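Local coordinates for putative lipoprotein (Bacteroides ovatus, PDB 3OQQ), which is of unknown function but binds calcium ions in the crystal and is probably an extracellular lipoprotein of a gut bacterium, at residues Y120-T126 and Y154-E160; E344-R348 and G381-K387; I208-L212 and V235-N239; G199-Y204 and A318-F323. One frame throughout, in Å; residues are numbered along the deposited sequence. Where two conformers were deposited one is given.

Contact 1 of 4, residues Y120-T126 and Y154-E160; sequences YLFYHNT and YDLKVTE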
loop_
_atom_site.group_PDB
_atom_site.type_symbol
_atom_site.label_atom_id
_atom_site.label_comp_id
_atom_site.label_asym_id
_atom_site.label_seq_id
_atom_site.Cartn_x
_atom_site.Cartn_y
_atom_site.Cartn_z
ATOM N N TYR A 120 7.331 14.371 15.179
ATOM C CA TYR A 120 7.917 14.003 13.898
ATOM C C TYR A 120 6.901 14.032 12.782
ATOM O O TYR A 120 5.847 13.403 12.879
ATOM C CB TYR A 120 8.536 12.600 13.967
ATOM C CG TYR A 120 9.554 12.393 15.065
ATOM C CD1 TYR A 120 10.740 13.126 15.094
ATOM C CD2 TYR A 120 9.385 11.395 16.018
ATOM C CE1 TYR A 120 11.702 12.909 16.084
ATOM C CE2 TYR A 120 10.343 11.164 17.005
ATOM C CZ TYR A 120 11.496 11.929 17.039
ATOM O OH TYR A 120 12.436 11.699 18.011
ATOM N N LEU A 121 7.248 14.690 11.682
ATOM C CA LEU A 121 6.372 14.719 10.518
ATOM C C LEU A 121 6.334 13.301 9.916
ATOM O O LEU A 121 7.359 12.617 9.882
ATOM C CB LEU A 121 6.872 15.774 9.496
ATOM C CG LEU A 121 6.080 15.927 8.180
ATOM C CD1 LEU A 121 6.019 17.364 7.742
ATOM C CD2 LEU A 121 6.696 15.112 7.080
ATOM N N PHE A 122 5.153 12.854 9.477
ATOM C CA PHE A 122 5.051 11.543 8.842
ATOM C C PHE A 122 4.127 11.615 7.655
ATOM O O PHE A 122 3.110 12.311 7.705
ATOM C CB PHE A 122 4.643 10.417 9.820
ATOM C CG PHE A 122 3.271 10.477 10.462
ATOM C CD1 PHE A 122 3.071 11.174 11.649
ATOM C CD2 PHE A 122 2.199 9.776 9.917
ATOM C CE1 PHE A 122 1.804 11.209 12.261
ATOM C CE2 PHE A 122 0.939 9.798 10.526
ATOM C CZ PHE A 122 0.747 10.512 11.697
ATOM N N TYR A 123 4.534 10.969 6.556
ATOM C CA TYR A 123 3.746 10.848 5.340
ATOM C C TYR A 123 2.929 9.568 5.445
ATOM O O TYR A 123 3.375 8.616 6.091
ATOM C CB TYR A 123 4.655 10.818 4.116
ATOM C CG TYR A 123 5.297 12.144 3.813
ATOM C CD1 TYR A 123 4.610 13.131 3.109
ATOM C CD2 TYR A 123 6.608 12.409 4.199
ATOM C CE1 TYR A 123 5.202 14.363 2.825
ATOM C CE2 TYR A 123 7.214 13.633 3.911
ATOM C CZ TYR A 123 6.505 14.610 3.230
ATOM O OH TYR A 123 7.098 15.816 2.947
ATOM N N HIS A 124 1.743 9.533 4.840
ATOM C CA HIS A 124 0.910 8.346 4.940
ATOM C C HIS A 124 0.262 8.023 3.606
ATOM O O HIS A 124 -0.339 8.911 2.975
ATOM C CB HIS A 124 -0.187 8.536 6.038
ATOM C CG HIS A 124 -1.128 7.371 6.192
ATOM N ND1 HIS A 124 -2.492 7.534 6.107
ATOM C CD2 HIS A 124 -0.859 6.066 6.454
ATOM C CE1 HIS A 124 -3.015 6.332 6.314
ATOM N NE2 HIS A 124 -2.066 5.421 6.540
ATOM N N ASN A 125 0.370 6.737 3.181
ATOM C CA ASN A 125 -0.298 6.250 1.967
ATOM C C ASN A 125 -0.870 4.845 2.227
ATOM O O ASN A 125 -0.180 3.970 2.759
ATOM C CB ASN A 125 0.636 6.270 0.741
ATOM C CG ASN A 125 -0.018 5.795 -0.530
ATOM O OD1 ASN A 125 0.360 4.768 -1.107
ATOM N ND2 ASN A 125 -1.037 6.508 -0.990
ATOM N N THR A 126 -2.140 4.651 1.885
ATOM C CA THR A 126 -2.836 3.372 2.092
ATOM C C THR A 126 -3.717 3.079 0.866
ATOM O O THR A 126 -4.087 3.992 0.131
ATOM C CB THR A 126 -3.618 3.365 3.439
ATOM O OG1 THR A 126 -4.197 2.077 3.653
ATOM C CG2 THR A 126 -4.696 4.459 3.536
ATOM N N TYR A 154 -2.901 -2.352 2.210
ATOM C CA TYR A 154 -1.571 -1.971 2.657
ATOM C C TYR A 154 -1.639 -0.641 3.315
ATOM O O TYR A 154 -2.530 0.157 3.026
ATOM C CB TYR A 154 -0.545 -1.945 1.508
ATOM C CG TYR A 154 -0.704 -0.763 0.578
ATOM C CD1 TYR A 154 -0.052 0.445 0.833
ATOM C CD2 TYR A 154 -1.520 -0.841 -0.548
ATOM C CE1 TYR A 154 -0.168 1.526 -0.030
ATOM C CE2 TYR A 154 -1.628 0.234 -1.432
ATOM C CZ TYR A 154 -0.982 1.425 -1.145
ATOM O OH TYR A 154 -1.095 2.504 -1.984
ATOM N N ASP A 155 -0.627 -0.359 4.126
ATOM C CA ASP A 155 -0.493 0.925 4.802
ATOM C C ASP A 155 0.962 1.236 4.922
ATOM O O ASP A 155 1.713 0.446 5.485
ATOM C CB ASP A 155 -1.147 0.887 6.194
ATOM C CG ASP A 155 -1.340 2.273 6.766
ATOM O OD1 ASP A 155 -0.328 2.898 7.175
ATOM O OD2 ASP A 155 -2.493 2.741 6.796
ATOM N N LEU A 156 1.353 2.389 4.405
ATOM C CA LEU A 156 2.733 2.869 4.460
ATOM C C LEU A 156 2.786 4.210 5.184
ATOM O O LEU A 156 2.004 5.101 4.872
ATOM C CB LEU A 156 3.324 3.007 3.041
ATOM C CG LEU A 156 3.883 1.745 2.411
ATOM C CD1 LEU A 156 3.827 1.815 0.889
ATOM C CD2 LEU A 156 5.309 1.497 2.875
ATOM N N LYS A 157 3.711 4.337 6.162
ATOM C CA LYS A 157 3.986 5.537 6.948
ATOM C C LYS A 157 5.489 5.759 6.944
ATOM O O LYS A 157 6.242 4.859 7.313
ATOM C CB LYS A 157 3.464 5.427 8.396
ATOM C CG LYS A 157 2.085 5.975 8.646
ATOM C CD LYS A 157 1.636 5.723 10.093
ATOM C CE LYS A 157 0.787 4.472 10.260
ATOM N NZ LYS A 157 -0.541 4.562 9.578
ATOM N N VAL A 158 5.924 6.928 6.491
ATOM C CA VAL A 158 7.328 7.308 6.476
ATOM C C VAL A 158 7.450 8.470 7.461
ATOM O O VAL A 158 6.882 9.535 7.235
ATOM C CB VAL A 158 7.847 7.637 5.056
ATOM C CG1 VAL A 158 9.225 8.304 5.110
ATOM C CG2 VAL A 158 7.905 6.376 4.208
ATOM N N THR A 159 8.145 8.241 8.570
ATOM C CA THR A 159 8.339 9.221 9.634
ATOM C C THR A 159 9.725 9.827 9.521
ATOM O O THR A 159 10.705 9.098 9.317
ATOM C CB THR A 159 8.167 8.510 10.975
ATOM O OG1 THR A 159 6.922 7.819 10.975
ATOM C CG2 THR A 159 8.288 9.447 12.182
ATOM N N GLU A 160 9.808 11.155 9.650
ATOM C CA GLU A 160 11.081 11.849 9.636
ATOM C C GLU A 160 11.503 12.062 11.088
ATOM O O GLU A 160 11.046 13.014 11.726
ATOM C CB GLU A 160 10.980 13.148 8.831
ATOM C CG GLU A 160 10.713 12.878 7.359
ATOM C CD GLU A 160 10.598 14.090 6.464
ATOM O OE1 GLU A 160 10.922 15.209 6.913
ATOM O OE2 GLU A 160 10.240 13.915 5.282
HETATM O O HOH W 1 10.011 15.609 11.266
HETATM O O HOH W 2 -5.408 1.943 6.184
#
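Tyr123 with Val158 and Asn125 with Leu156 are the hydrogen-bonded pairs of an antiparallel ladder joining neighbouring strands 122-131 and 150-161; Phe122-Thr159, His124-Lys157 and Thr126-Asp155 are the non-hydrogen-bonded pairs between and beside them. The ladder ends in a straight bond from Glu160 N to Leu121 O (2.9 Å), and a water carries it one step further by linking Leu121 N to Glu160 O. On the face of His124 and Thr126, His124 NE2 donates to Asp155 OD2 at 2.7 Å, with an N-H...O angle of 171°. The oxygen lies in the imidazole plane; the nitrogen meets it on its syn side but 29° out of the carboxylate plane. CG of His124 stands opposite the backbone N (chi1 178°), which carries the ring across to this carboxylate, while ND1 is bonded to Leu36 O. Lys157, its chain bent near the end, brings NZ back to Asp155 OD1 in a 2.9 Å salt bridge. Thr126 OG1 donates to Tyr154 O (2.6 Å) and shares a second water with Asp155 OD2. On the other face, Tyr154 OH donates to Asn125 OD1 (2.8 Å) from above the amide carbonyl plane, and Gln333 also bonds this oxygen. Glu160 OE2 lies at the edge of the Tyr123 ring, 3.3 Å from CE2, and is paired with Arg324, a salt bridge to helix 314-328. Asp155 is thus held by the imidazole, Lys157 and a water, a setting likely to stabilise its negative charge; with Leu36 O on ND1 as well, the His124 ring is probably restrained from turning.

Contact 2 of 4, residues E344-R348 and G381-K387; sequences EIHMR and GSTWGVK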
loop_
_atom_site.group_PDB
_atom_site.type_symbol
_atom_site.label_atom_id
_atom_site.label_comp_id
_atom_site.label_asym_id
_atom_site.label_seq_id
_atom_site.Cartn_x
_atom_site.Cartn_y
_atom_site.Cartn_z
ATOM N N GLU A 344 5.731 -15.019 -10.838
ATOM C CA GLU A 344 5.599 -13.721 -10.189
ATOM C C GLU A 344 4.811 -12.773 -11.078
ATOM O O GLU A 344 5.140 -12.614 -12.258
ATOM C CB GLU A 344 7.024 -13.196 -9.927
ATOM C CG GLU A 344 7.194 -12.165 -8.836
ATOM C CD GLU A 344 8.596 -11.588 -8.861
ATOM O OE1 GLU A 344 9.509 -12.201 -8.268
ATOM O OE2 GLU A 344 8.800 -10.572 -9.560
ATOM N N ILE A 345 3.742 -12.167 -10.521
ATOM C CA ILE A 345 2.866 -11.252 -11.258
ATOM C C ILE A 345 2.936 -9.863 -10.619
ATOM O O ILE A 345 2.841 -9.746 -9.418
ATOM C CB ILE A 345 1.404 -11.813 -11.312
ATOM C CG1 ILE A 345 1.397 -13.279 -11.811
ATOM C CG2 ILE A 345 0.452 -10.921 -12.164
ATOM C CD1 ILE A 345 0.087 -14.077 -11.584
ATOM N N HIS A 346 3.125 -8.823 -11.429
ATOM C CA HIS A 346 3.120 -7.430 -10.981
ATOM C C HIS A 346 1.994 -6.702 -11.731
ATOM O O HIS A 346 1.432 -7.256 -12.680
ATOM C CB HIS A 346 4.491 -6.772 -11.257
ATOM C CG HIS A 346 5.622 -7.353 -10.458
ATOM N ND1 HIS A 346 6.248 -6.622 -9.486
ATOM C CD2 HIS A 346 6.209 -8.572 -10.534
ATOM C CE1 HIS A 346 7.201 -7.402 -9.000
ATOM N NE2 HIS A 346 7.206 -8.591 -9.591
HETATM N N MSE A 347 1.699 -5.454 -11.353
HETATM C CA MSE A 347 0.705 -4.655 -12.087
HETATM C C MSE A 347 1.336 -4.116 -13.383
HETATM O O MSE A 347 2.555 -4.138 -13.525
HETATM C CB MSE A 347 0.189 -3.497 -11.230
HETATM C CG MSE A 347 -0.433 -3.973 -9.922
HETATM SE SE MSE A 347 -1.197 -2.562 -8.861
HETATM C CE MSE A 347 0.429 -1.673 -8.343
ATOM N N ARG A 348 0.502 -3.634 -14.330
ATOM C CA ARG A 348 0.986 -3.094 -15.599
ATOM C C ARG A 348 2.053 -2.020 -15.389
ATOM O O ARG A 348 1.861 -1.105 -14.580
ATOM C CB ARG A 348 -0.194 -2.505 -16.390
ATOM C CG ARG A 348 0.201 -2.035 -17.757
ATOM C CD ARG A 348 -0.964 -1.433 -18.516
ATOM N NE ARG A 348 -0.584 -1.175 -19.908
ATOM C CZ ARG A 348 -0.114 -0.019 -20.364
ATOM N NH1 ARG A 348 0.042 1.013 -19.546
ATOM N NH2 ARG A 348 0.203 0.113 -21.642
ATOM N N GLY A 381 -3.332 -3.038 -23.653
ATOM C CA GLY A 381 -3.122 -2.268 -22.429
ATOM C C GLY A 381 -3.776 -2.800 -21.176
ATOM O O GLY A 381 -4.095 -2.022 -20.267
ATOM N N SER A 382 -3.944 -4.131 -21.095
ATOM C CA SER A 382 -4.559 -4.758 -19.923
ATOM C C SER A 382 -3.646 -4.743 -18.717
ATOM O O SER A 382 -2.451 -4.467 -18.833
ATOM C CB SER A 382 -4.927 -6.207 -20.223
ATOM O OG SER A 382 -3.795 -7.058 -20.154
ATOM N N THR A 383 -4.222 -5.067 -17.563
ATOM C CA THR A 383 -3.484 -5.253 -16.322
ATOM C C THR A 383 -3.996 -6.511 -15.616
ATOM O O THR A 383 -5.143 -6.915 -15.822
ATOM C CB THR A 383 -3.531 -4.010 -15.401
ATOM O OG1 THR A 383 -2.630 -4.248 -14.310
ATOM C CG2 THR A 383 -4.932 -3.719 -14.865
ATOM N N TRP A 384 -3.120 -7.126 -14.796
ATOM C CA TRP A 384 -3.437 -8.271 -13.955
ATOM C C TRP A 384 -3.520 -7.816 -12.493
ATOM O O TRP A 384 -3.711 -8.646 -11.624
ATOM C CB TRP A 384 -2.406 -9.412 -14.106
ATOM C CG TRP A 384 -2.663 -10.303 -15.278
ATOM C CD1 TRP A 384 -3.376 -11.469 -15.290
ATOM C CD2 TRP A 384 -2.231 -10.078 -16.635
ATOM N NE1 TRP A 384 -3.402 -11.994 -16.569
ATOM C CE2 TRP A 384 -2.690 -11.173 -17.407
ATOM C CE3 TRP A 384 -1.520 -9.042 -17.275
ATOM C CZ2 TRP A 384 -2.414 -11.291 -18.768
ATOM C CZ3 TRP A 384 -1.246 -9.162 -18.625
ATOM C CH2 TRP A 384 -1.702 -10.270 -19.360
ATOM N N GLY A 385 -3.390 -6.512 -12.251
ATOM C CA GLY A 385 -3.483 -5.944 -10.910
ATOM C C GLY A 385 -3.823 -4.469 -10.882
ATOM O O GLY A 385 -3.386 -3.707 -11.748
ATOM N N VAL A 386 -4.566 -4.049 -9.845
ATOM C CA VAL A 386 -4.957 -2.650 -9.634
ATOM C C VAL A 386 -4.736 -2.256 -8.165
ATOM O O VAL A 386 -4.831 -3.090 -7.267
ATOM C CB VAL A 386 -6.415 -2.345 -10.101
ATOM C CG1 VAL A 386 -6.527 -2.375 -11.625
ATOM C CG2 VAL A 386 -7.435 -3.293 -9.468
ATOM N N LYS A 387 -4.402 -0.986 -7.938
ATOM C CA LYS A 387 -4.180 -0.435 -6.605
ATOM C C LYS A 387 -5.232 0.643 -6.401
ATOM O O LYS A 387 -5.298 1.633 -7.145
ATOM C CB LYS A 387 -2.756 0.098 -6.473
ATOM C CG LYS A 387 -2.385 0.531 -5.061
ATOM C CD LYS A 387 -0.889 0.819 -5.013
ATOM C CE LYS A 387 -0.531 2.221 -5.426
ATOM N NZ LYS A 387 0.932 2.456 -5.303
HETATM O O HOH W 3 -0.340 -6.490 -14.896
#
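Gly381 and Ser382 turn their carbonyls toward the extended side chain of Arg348: CD lies 3.4 Å from Ser382 O, which sits at the guanidinium edge, while the polar end bonds outward to Asn92 and Ser377. Thr383 makes the direct hydrogen bond across the contact, its OG1 accepting from Arg348 N at 3.2 Å and donating to Gly385 O at 2.7 Å. Standing opposite the backbone N (chi1 -172°), OG1 is placed between the two chains. An alanine here would lack the hydroxyl and is likely to leave Arg348 N without this acceptor and Gly385 O without its donor. Trp384 lays CB against Ile345 CG2 (3.8 Å), and a water bridges its N to His346 O. Gly385 packs against Met347 (a selenomethionine), whose CG is 3.5 Å from Gly385 O; any CB on Gly385 would run into that CG. The selenium then passes over the peptide joining Val386 to Lys387, 3.6 Å from Val386 C, and meets Lys387 CB, while NZ leads away to Gln333 and Thr330. The contact joins the ends of strands 343-346 and 385-388, which belong to different sheets. Its chemistry, one hydroxyl relaying between two backbones beside apolar packing, implies a junction held by side chains and water rather than by a strand ladder.

Contact 3 of 4, residues I208-L212 and V235-N239; sequences ITASL and VKVEN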
loop_
_atom_site.group_PDB
_atom_site.type_symbol
_atom_site.label_atom_id
_atom_site.label_comp_id
_atom_site.label_asym_id
_atom_site.label_seq_id
_atom_site.Cartn_x
_atom_site.Cartn_y
_atom_site.Cartn_z
ATOM N N ILE A 208 15.836 -3.841 10.658
ATOM C CA ILE A 208 14.552 -4.381 10.217
ATOM C C ILE A 208 13.829 -4.969 11.428
ATOM O O ILE A 208 14.415 -5.780 12.154
ATOM C CB ILE A 208 14.746 -5.483 9.131
ATOM C CG1 ILE A 208 15.404 -4.948 7.844
ATOM C CG2 ILE A 208 13.434 -6.244 8.832
ATOM C CD1 ILE A 208 15.999 -6.011 6.978
ATOM N N THR A 209 12.541 -4.627 11.599
ATOM C CA THR A 209 11.669 -5.282 12.569
ATOM C C THR A 209 10.583 -5.915 11.723
ATOM O O THR A 209 9.988 -5.221 10.910
ATOM C CB THR A 209 11.182 -4.351 13.668
ATOM O OG1 THR A 209 12.287 -4.055 14.517
ATOM C CG2 THR A 209 10.050 -4.972 14.507
ATOM N N ALA A 210 10.388 -7.241 11.829
ATOM C CA ALA A 210 9.369 -7.903 11.012
ATOM C C ALA A 210 8.472 -8.732 11.907
ATOM O O ALA A 210 8.985 -9.467 12.748
ATOM C CB ALA A 210 10.024 -8.762 9.937
ATOM N N SER A 211 7.139 -8.591 11.741
ATOM C CA SER A 211 6.119 -9.293 12.533
ATOM C C SER A 211 5.019 -9.889 11.693
ATOM O O SER A 211 4.596 -9.316 10.680
ATOM C CB SER A 211 5.458 -8.344 13.540
ATOM O OG SER A 211 6.382 -7.530 14.243
ATOM N N LEU A 212 4.556 -11.055 12.130
ATOM C CA LEU A 212 3.380 -11.758 11.619
ATOM C C LEU A 212 2.354 -11.602 12.691
ATOM O O LEU A 212 2.664 -11.850 13.864
ATOM C CB LEU A 212 3.682 -13.220 11.326
ATOM C CG LEU A 212 4.462 -13.461 10.035
ATOM C CD1 LEU A 212 4.956 -14.908 9.968
ATOM C CD2 LEU A 212 3.620 -13.066 8.812
ATOM N N VAL A 235 15.841 -10.986 6.847
ATOM C CA VAL A 235 15.116 -11.262 8.068
ATOM C C VAL A 235 13.947 -12.120 7.637
ATOM O O VAL A 235 13.171 -11.715 6.779
ATOM C CB VAL A 235 14.682 -9.928 8.769
ATOM C CG1 VAL A 235 13.770 -10.190 9.959
ATOM C CG2 VAL A 235 15.902 -9.128 9.201
ATOM N N LYS A 236 13.869 -13.335 8.168
ATOM C CA LYS A 236 12.775 -14.251 7.880
ATOM C C LYS A 236 12.080 -14.574 9.196
ATOM O O LYS A 236 12.747 -15.026 10.119
ATOM C CB LYS A 236 13.308 -15.516 7.182
ATOM C CG LYS A 236 12.243 -16.548 6.808
ATOM C CD LYS A 236 12.805 -17.537 5.799
ATOM C CE LYS A 236 12.416 -18.959 6.091
ATOM N NZ LYS A 236 13.228 -19.552 7.192
ATOM N N VAL A 237 10.770 -14.272 9.313
ATOM C CA VAL A 237 10.008 -14.625 10.515
ATOM C C VAL A 237 8.843 -15.531 10.063
ATOM O O VAL A 237 8.261 -15.326 8.990
ATOM C CB VAL A 237 9.567 -13.453 11.449
ATOM C CG1 VAL A 237 10.767 -12.653 11.934
ATOM C CG2 VAL A 237 8.536 -12.549 10.820
ATOM N N GLU A 238 8.594 -16.586 10.822
ATOM C CA GLU A 238 7.558 -17.529 10.430
ATOM C C GLU A 238 6.856 -18.183 11.620
ATOM O O GLU A 238 7.445 -18.388 12.692
ATOM C CB GLU A 238 8.146 -18.636 9.522
ATOM C CG GLU A 238 9.342 -19.370 10.108
ATOM C CD GLU A 238 9.860 -20.568 9.340
ATOM O OE1 GLU A 238 10.247 -20.398 8.166
ATOM O OE2 GLU A 238 9.955 -21.664 9.938
ATOM N N ASN A 239 5.608 -18.562 11.387
ATOM C CA ASN A 239 4.827 -19.371 12.309
ATOM C C ASN A 239 4.124 -20.361 11.422
ATOM O O ASN A 239 3.251 -19.970 10.650
ATOM C CB ASN A 239 3.872 -18.543 13.167
ATOM C CG ASN A 239 3.088 -19.345 14.182
ATOM O OD1 ASN A 239 2.812 -20.540 14.006
ATOM N ND2 ASN A 239 2.706 -18.700 15.282
#
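Val235 faces Ile208, and the valine side chain can be followed outward atom by atom. Its CB lies 3.9 Å from Ile208 CG2. From there the branches part: Val235 CG2 packs among CB, CG2 and CD1 of Ile208, 3.8 Å from Ile208 CG2, whereas CG1, opposite the backbone N (chi1 173°), reaches along the strand to Ala210 CB at 4.0 Å. Ile208 and Val235 lie alongside each other, pointing opposite ways. Strands 208-212 and 235-239 run nearly parallel, 18° apart, but with their axes 7.0 Å apart they are not ladder partners: this is face packing between two sheets, one containing strand 205-215 beside 221-230 and 298-307, the other edged by strand 234-242 beside 253-263. Ala210, with only a methyl group, admits both valines, its CB also facing Val237 CG2 at 4.2 Å. Both Val237 methyls lie close to the Ala210 carbonyl, CG2 3.7 Å from its O. Further along, Leu212 extends CD1 across the Val237-Glu238 backbone, 3.5 Å from Val237 O and 3.7 Å from Glu238 CA, while its CG keeps to Val237 CG2. Val259, Leu257 and Ala255 of strand 253-263, the neighbour of 234-242, also touch Ile208, Ala210 and Leu212.

Contact 4 of 4, residues G199-Y204 and A318-F323; sequences GLKSEY and AQLAAF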
loop_
_atom_site.group_PDB
_atom_site.type_symbol
_atom_site.label_atom_id
_atom_site.label_comp_id
_atom_site.label_asym_id
_atom_site.label_seq_id
_atom_site.Cartn_x
_atom_site.Cartn_y
_atom_site.Cartn_z
ATOM N N GLY A 199 14.112 1.484 -4.900
ATOM C CA GLY A 199 15.085 2.508 -4.535
ATOM C C GLY A 199 15.456 2.527 -3.063
ATOM O O GLY A 199 16.394 3.234 -2.693
ATOM N N LEU A 200 14.740 1.760 -2.195
ATOM C CA LEU A 200 15.121 1.734 -0.789
ATOM C C LEU A 200 16.276 0.738 -0.605
ATOM O O LEU A 200 16.061 -0.405 -0.222
ATOM C CB LEU A 200 13.959 1.445 0.162
ATOM C CG LEU A 200 14.289 1.821 1.623
ATOM C CD1 LEU A 200 14.300 3.357 1.842
ATOM C CD2 LEU A 200 13.386 1.138 2.561
ATOM N N LYS A 201 17.494 1.189 -0.929
ATOM C CA LYS A 201 18.721 0.388 -0.903
ATOM C C LYS A 201 19.153 0.018 0.522
ATOM O O LYS A 201 18.802 0.716 1.474
ATOM C CB LYS A 201 19.850 1.139 -1.629
ATOM C CG LYS A 201 19.474 1.546 -3.053
ATOM C CD LYS A 201 20.686 1.869 -3.881
ATOM C CE LYS A 201 20.375 2.837 -4.997
ATOM N NZ LYS A 201 20.864 4.205 -4.674
ATOM N N SER A 202 19.937 -1.072 0.654
ATOM C CA SER A 202 20.431 -1.575 1.942
ATOM C C SER A 202 21.290 -0.506 2.667
ATOM O O SER A 202 21.204 -0.389 3.881
ATOM C CB SER A 202 21.220 -2.879 1.761
ATOM O OG SER A 202 22.360 -2.707 0.938
ATOM N N GLU A 203 22.039 0.307 1.909
ATOM C CA GLU A 203 22.886 1.410 2.384
ATOM C C GLU A 203 22.058 2.422 3.190
ATOM O O GLU A 203 22.617 3.133 4.016
ATOM C CB GLU A 203 23.560 2.140 1.188
ATOM C CG GLU A 203 24.579 1.319 0.400
ATOM C CD GLU A 203 24.076 0.317 -0.632
ATOM O OE1 GLU A 203 22.846 0.088 -0.709
ATOM O OE2 GLU A 203 24.926 -0.275 -1.340
ATOM N N TYR A 204 20.729 2.473 2.952
ATOM C CA TYR A 204 19.836 3.399 3.637
ATOM C C TYR A 204 19.122 2.781 4.836
ATOM O O TYR A 204 18.486 3.512 5.591
ATOM C CB TYR A 204 18.767 3.940 2.660
ATOM C CG TYR A 204 19.287 4.591 1.390
ATOM C CD1 TYR A 204 20.471 5.329 1.391
ATOM C CD2 TYR A 204 18.582 4.491 0.193
ATOM C CE1 TYR A 204 20.932 5.952 0.236
ATOM C CE2 TYR A 204 19.042 5.101 -0.971
ATOM C CZ TYR A 204 20.213 5.836 -0.941
ATOM O OH TYR A 204 20.659 6.446 -2.082
ATOM N N ALA A 318 20.041 11.761 -0.762
ATOM C CA ALA A 318 19.605 10.608 -1.547
ATOM C C ALA A 318 18.792 9.643 -0.689
ATOM O O ALA A 318 17.816 9.083 -1.184
ATOM C CB ALA A 318 20.803 9.891 -2.139
ATOM N N GLN A 319 19.202 9.451 0.591
ATOM C CA GLN A 319 18.546 8.564 1.550
ATOM C C GLN A 319 17.143 9.072 1.917
ATOM O O GLN A 319 16.176 8.303 1.901
ATOM C CB GLN A 319 19.404 8.453 2.818
ATOM C CG GLN A 319 18.821 7.500 3.873
ATOM C CD GLN A 319 19.652 7.428 5.122
ATOM O OE1 GLN A 319 20.333 8.384 5.505
ATOM N NE2 GLN A 319 19.563 6.315 5.830
ATOM N N LEU A 320 17.056 10.367 2.283
ATOM C CA LEU A 320 15.821 11.023 2.674
ATOM C C LEU A 320 14.837 11.009 1.494
ATOM O O LEU A 320 13.641 10.753 1.691
ATOM C CB LEU A 320 16.119 12.448 3.175
ATOM C CG LEU A 320 14.930 13.359 3.542
ATOM C CD1 LEU A 320 14.075 12.774 4.693
ATOM C CD2 LEU A 320 15.423 14.766 3.897
ATOM N N ALA A 321 15.358 11.218 0.272
ATOM C CA ALA A 321 14.555 11.188 -0.946
ATOM C C ALA A 321 14.041 9.756 -1.206
ATOM O O ALA A 321 12.889 9.594 -1.583
ATOM C CB ALA A 321 15.381 11.689 -2.124
ATOM N N ALA A 322 14.881 8.723 -0.958
ATOM C CA ALA A 322 14.507 7.305 -1.129
ATOM C C ALA A 322 13.332 6.910 -0.208
ATOM O O ALA A 322 12.417 6.233 -0.663
ATOM C CB ALA A 322 15.700 6.419 -0.846
ATOM N N PHE A 323 13.352 7.346 1.079
ATOM C CA PHE A 323 12.239 7.089 2.006
ATOM C C PHE A 323 11.003 7.869 1.578
ATOM O O PHE A 323 9.910 7.317 1.584
ATOM C CB PHE A 323 12.602 7.451 3.457
ATOM C CG PHE A 323 13.371 6.373 4.172
ATOM C CD1 PHE A 323 12.707 5.358 4.854
ATOM C CD2 PHE A 323 14.766 6.380 4.181
ATOM C CE1 PHE A 323 13.420 4.358 5.517
ATOM C CE2 PHE A 323 15.480 5.376 4.847
ATOM C CZ PHE A 323 14.799 4.360 5.487
#
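Leu200 CD1 sits squarely over the Phe323 ring, 3.6 Å from its centroid and 3° off the normal, a CH-pi contact made by a single methyl. Beside it, Ala322 CB touches the Tyr204 ring at CE2 (3.6 Å). The same tyrosine ring lies on the helix with Gln319 CA over one face, 3.8 Å from the ring centroid, and CB and CG of Gln319 beside CD1. Its CG is turned opposite the carbonyl carbon (chi1 -55°), a setting that lets the ring reach as far as Ala318, where OH meets CB at 3.4 Å. A serine in place of Tyr204 would remove this ring and would probably open a gap over Gln319 and Ala322. At the polar edge Gln319 NE2 donates to Tyr204 O at 3.0 Å, with the oxygen in the amide plane; the extended side chain also gives NE2 to Lys308 O. Tyr204 O lies near the plane of the Phe323 ring, at its edge. A weak bond from Lys201 NZ reaches Tyr204 OH. Leu200 is the centre of an inverse gamma turn and 202-204 a short 3-10 segment; together they form a compact connection between strands 190-198 and 205-215, packed on helix 314-328.

Contacts 2 and 3 are buried, whereas contacts 1 and 4 are only partly so. Contact 1 is the sole strand ladder, rich in backbone bonds and charged side chains; contact 3 sets sheet face against sheet face mainly through aliphatic side chains. Contact 2 mixes polar relays with packing at strand ends, and contact 4 seats a loop on a helix through aromatic rings. Helix 314-328 unites contacts 1 and 4, Val158 touching Phe323. Strands 122-131 and 385-388 are neighbours, and contacts 1 and 2 meet where Tyr154 packs on Lys387. Contact 3 follows directly on the loop of contact 4 and is nested within its chain closure.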